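Local coordinates for 223aa long hypothetical arylmalonate decarboxylase (Sulfolobus tokodaii, PDB 2DGD), which is of unproven function but probably acts as an arylmalonate decarboxylase, a lyase of the aspartate/glutamate racemase superfamily, at residues 77-82 and 94-99. Residues are numbered along the deposited sequence; the frame is centred on the assembly and turned at random.
Sequences GTHKHA and IPEESV
Thr78 and Ile94 bring the backbones of loop 77-82 and segment 94-99 nearest, 7.6 Å apart at their CA atoms, where the loop that follows strand 69-72 passes the start of helix 95-105. Their side chains slide past each other in opposite directions, methyl against methyl, CG2 of Thr78 lying 4.0 Å from CG2 of Ile94. Thr78 has CG2 beside its backbone N and OG1 between that N and the carbonyl carbon (chi1 61°), an arrangement that turns the methyl to Ile94 while the hydroxyl bonds to Thr75 O. At the start of helix 82-88, the CB of Ala82 rests 4.3 Å from CD1 of Ile94, at the far end of the isoleucine's longer branch.

The polar half is looser. Glu96, bent at chi2 (145°), points OE2 at one face of the His79 imidazole, the carboxylate plane turned 75° from the ring; the oxygen is modelled too close for its exact place to be trusted. No hydrogen bond joins them, because OE2 sits off the ring plane in which ND1 and NE2 would bond. ND1 of His79 makes a weak bond to Thr78 OG1 instead, and its ring also meets Trp128. An alanine at His79 would probably leave Trp128 without the ring it meets and Thr78 OG1 without this weak donor. Glu97, extended beyond CG, sets OE1 3.9 Å from CB of Ala82; a water donates to Thr78 O and, weakly, to that oxygen.

Methyl contacts and this water thus join segments that share no direct hydrogen bond, while the Glu97-Lys86 salt bridge adds a charged link to helix 82-88.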
ATOM      1  N   GLY A  77     -39.726 -23.717  -7.809  1.00 47.75           N
ATOM      2  CA  GLY A  77     -40.425 -23.399  -9.040  1.00 47.77           C
ATOM      3  C   GLY A  77     -39.575 -23.300 -10.293  1.00 48.04           C
ATOM      4  O   GLY A  77     -40.103 -23.070 -11.377  1.00 48.41           O
ATOM      5  N   THR A  78     -38.267 -23.489 -10.165  1.00 47.96           N
ATOM      6  CA  THR A  78     -37.389 -23.381 -11.318  1.00 48.52           C
ATOM      7  C   THR A  78     -37.304 -24.641 -12.176  1.00 49.78           C
ATOM      8  O   THR A  78     -37.043 -24.563 -13.378  1.00 49.93           O
ATOM      9  CB  THR A  78     -35.964 -22.969 -10.891  1.00 47.56           C
ATOM     10  OG1 THR A  78     -35.416 -23.956 -10.009  1.00 46.61           O
ATOM     11  CG2 THR A  78     -35.996 -21.626 -10.183  1.00 46.21           C
ATOM     12  N   HIS A  79     -37.534 -25.799 -11.570  1.00 51.24           N
ATOM     13  CA  HIS A  79     -37.459 -27.055 -12.309  1.00 51.67           C
ATOM     14  C   HIS A  79     -38.671 -27.328 -13.202  1.00 51.72           C
ATOM     15  O   HIS A  79     -38.512 -27.716 -14.358  1.00 52.12           O
ATOM     16  CB  HIS A  79     -37.253 -28.221 -11.339  1.00 51.94           C
ATOM     17  CG  HIS A  79     -35.856 -28.325 -10.808  1.00 52.54           C
ATOM     18  ND1 HIS A  79     -35.217 -27.281 -10.176  1.00 54.03           N
ATOM     19  CD2 HIS A  79     -34.981 -29.357 -10.800  1.00 53.48           C
ATOM     20  CE1 HIS A  79     -34.009 -27.664  -9.802  1.00 53.82           C
ATOM     21  NE2 HIS A  79     -33.841 -28.921 -10.169  1.00 53.73           N
ATOM     22  N   LYS A  80     -39.875 -27.119 -12.678  1.00 51.68           N
ATOM     23  CA  LYS A  80     -41.087 -27.362 -13.457  1.00 51.06           C
ATOM     24  C   LYS A  80     -41.874 -26.131 -13.884  1.00 50.29           C
ATOM     25  O   LYS A  80     -42.715 -26.219 -14.768  1.00 50.59           O
ATOM     26  CB  LYS A  80     -42.029 -28.306 -12.701  1.00 52.24           C
ATOM     27  CG  LYS A  80     -41.922 -29.775 -13.108  1.00 54.46           C
ATOM     28  CD  LYS A  80     -40.700 -30.458 -12.525  1.00 56.33           C
ATOM     29  CE  LYS A  80     -40.879 -30.710 -11.038  1.00 58.64           C
ATOM     30  NZ  LYS A  80     -42.050 -31.602 -10.766  1.00 59.45           N
ATOM     31  N   HIS A  81     -41.615 -24.982 -13.271  1.00 50.80           N
ATOM     32  CA  HIS A  81     -42.357 -23.775 -13.637  1.00 50.47           C
ATOM     33  C   HIS A  81     -41.515 -22.573 -14.066  1.00 49.14           C
ATOM     34  O   HIS A  81     -41.944 -21.427 -13.931  1.00 47.67           O
ATOM     35  CB  HIS A  81     -43.279 -23.372 -12.488  1.00 51.42           C
ATOM     36  CG  HIS A  81     -44.257 -24.437 -12.106  1.00 52.68           C
ATOM     37  ND1 HIS A  81     -43.884 -25.581 -11.433  1.00 52.91           N
ATOM     38  CD2 HIS A  81     -45.587 -24.548 -12.330  1.00 52.88           C
ATOM     39  CE1 HIS A  81     -44.944 -26.351 -11.261  1.00 52.84           C
ATOM     40  NE2 HIS A  81     -45.990 -25.747 -11.796  1.00 53.11           N
ATOM     41  N   ALA A  82     -40.326 -22.841 -14.594  1.00 48.71           N
ATOM     42  CA  ALA A  82     -39.440 -21.780 -15.046  1.00 48.56           C
ATOM     43  C   ALA A  82     -40.174 -20.825 -15.988  1.00 48.30           C
ATOM     44  O   ALA A  82     -39.968 -19.613 -15.941  1.00 48.33           O
ATOM     45  CB  ALA A  82     -38.224 -22.380 -15.747  1.00 48.12           C
ATOM     46  N   ILE A  94     -32.174 -16.724 -13.922  1.00 27.48           N
ATOM     47  CA  ILE A  94     -32.401 -17.897 -13.093  1.00 28.44           C
ATOM     48  C   ILE A  94     -31.039 -18.543 -12.896  1.00 28.20           C
ATOM     49  O   ILE A  94     -30.510 -19.168 -13.805  1.00 27.97           O
ATOM     50  CB  ILE A  94     -33.378 -18.880 -13.774  1.00 28.89           C
ATOM     51  CG1 ILE A  94     -34.740 -18.202 -13.945  1.00 29.46           C
ATOM     52  CG2 ILE A  94     -33.531 -20.142 -12.932  1.00 28.36           C
ATOM     53  CD1 ILE A  94     -35.756 -19.039 -14.677  1.00 30.95           C
ATOM     54  N   PRO A  95     -30.449 -18.386 -11.698  1.00 29.12           N
ATOM     55  CA  PRO A  95     -29.132 -18.953 -11.392  1.00 29.96           C
ATOM     56  C   PRO A  95     -28.848 -20.353 -11.936  1.00 31.81           C
ATOM     57  O   PRO A  95     -27.777 -20.591 -12.496  1.00 31.71           O
ATOM     58  CB  PRO A  95     -29.049 -18.861  -9.862  1.00 28.25           C
ATOM     59  CG  PRO A  95     -30.466 -18.632  -9.416  1.00 28.34           C
ATOM     60  CD  PRO A  95     -31.048 -17.787 -10.494  1.00 27.74           C
ATOM     61  N   GLU A  96     -29.799 -21.270 -11.787  1.00 34.03           N
ATOM     62  CA  GLU A  96     -29.621 -22.636 -12.273  1.00 35.88           C
ATOM     63  C   GLU A  96     -29.347 -22.667 -13.782  1.00 34.37           C
ATOM     64  O   GLU A  96     -28.496 -23.418 -14.252  1.00 33.64           O
ATOM     65  CB  GLU A  96     -30.860 -23.470 -11.935  1.00 40.73           C
ATOM     66  CG  GLU A  96     -30.745 -24.931 -12.315  1.00 48.06           C
ATOM     67  CD  GLU A  96     -31.449 -25.844 -11.325  1.00 52.75           C
ATOM     68  OE1 GLU A  96     -30.959 -25.986 -10.175  1.00 55.12           O
ATOM     69  OE2 GLU A  96     -32.494 -26.418 -11.699  1.00 55.69           O
ATOM     70  N   GLU A  97     -30.069 -21.846 -14.536  1.00 32.92           N
ATOM     71  CA  GLU A  97     -29.884 -21.779 -15.977  1.00 31.73           C
ATOM     72  C   GLU A  97     -28.573 -21.077 -16.324  1.00 29.99           C
ATOM     73  O   GLU A  97     -27.974 -21.343 -17.363  1.00 29.22           O
ATOM     74  CB  GLU A  97     -31.055 -21.039 -16.627  1.00 34.02           C
ATOM     75  CG  GLU A  97     -32.404 -21.725 -16.448  1.00 37.92           C
ATOM     76  CD  GLU A  97     -33.525 -21.075 -17.273  1.00 42.56           C
ATOM     77  OE1 GLU A  97     -34.677 -21.574 -17.193  1.00 43.81           O
ATOM     78  OE2 GLU A  97     -33.259 -20.078 -17.998  1.00 42.46           O
ATOM     79  N   SER A  98     -28.135 -20.175 -15.451  1.00 29.12           N
ATOM     80  CA  SER A  98     -26.888 -19.440 -15.651  1.00 27.48           C
ATOM     81  C   SER A  98     -25.734 -20.426 -15.549  1.00 27.64           C
ATOM     82  O   SER A  98     -24.778 -20.367 -16.324  1.00 26.58           O
ATOM     83  CB  SER A  98     -26.727 -18.359 -14.580  1.00 26.14           C
ATOM     84  OG  SER A  98     -27.807 -17.449 -14.603  1.00 27.12           O
ATOM     85  N   VAL A  99     -25.832 -21.329 -14.579  1.00 27.88           N
ATOM     86  CA  VAL A  99     -24.815 -22.346 -14.370  1.00 28.90           C
ATOM     87  C   VAL A  99     -24.665 -23.167 -15.639  1.00 30.10           C
ATOM     88  O   VAL A  99     -23.557 -23.442 -16.088  1.00 29.23           O
ATOM     89  CB  VAL A  99     -25.206 -23.297 -13.225  1.00 28.31           C
ATOM     90  CG1 VAL A  99     -24.202 -24.430 -13.126  1.00 27.70           C
ATOM     91  CG2 VAL A  99     -25.276 -22.533 -11.917  1.00 29.31           C
TER
HETATM   92  O   HOH W   1     -34.218 -24.179 -15.012  1.00 44.02           O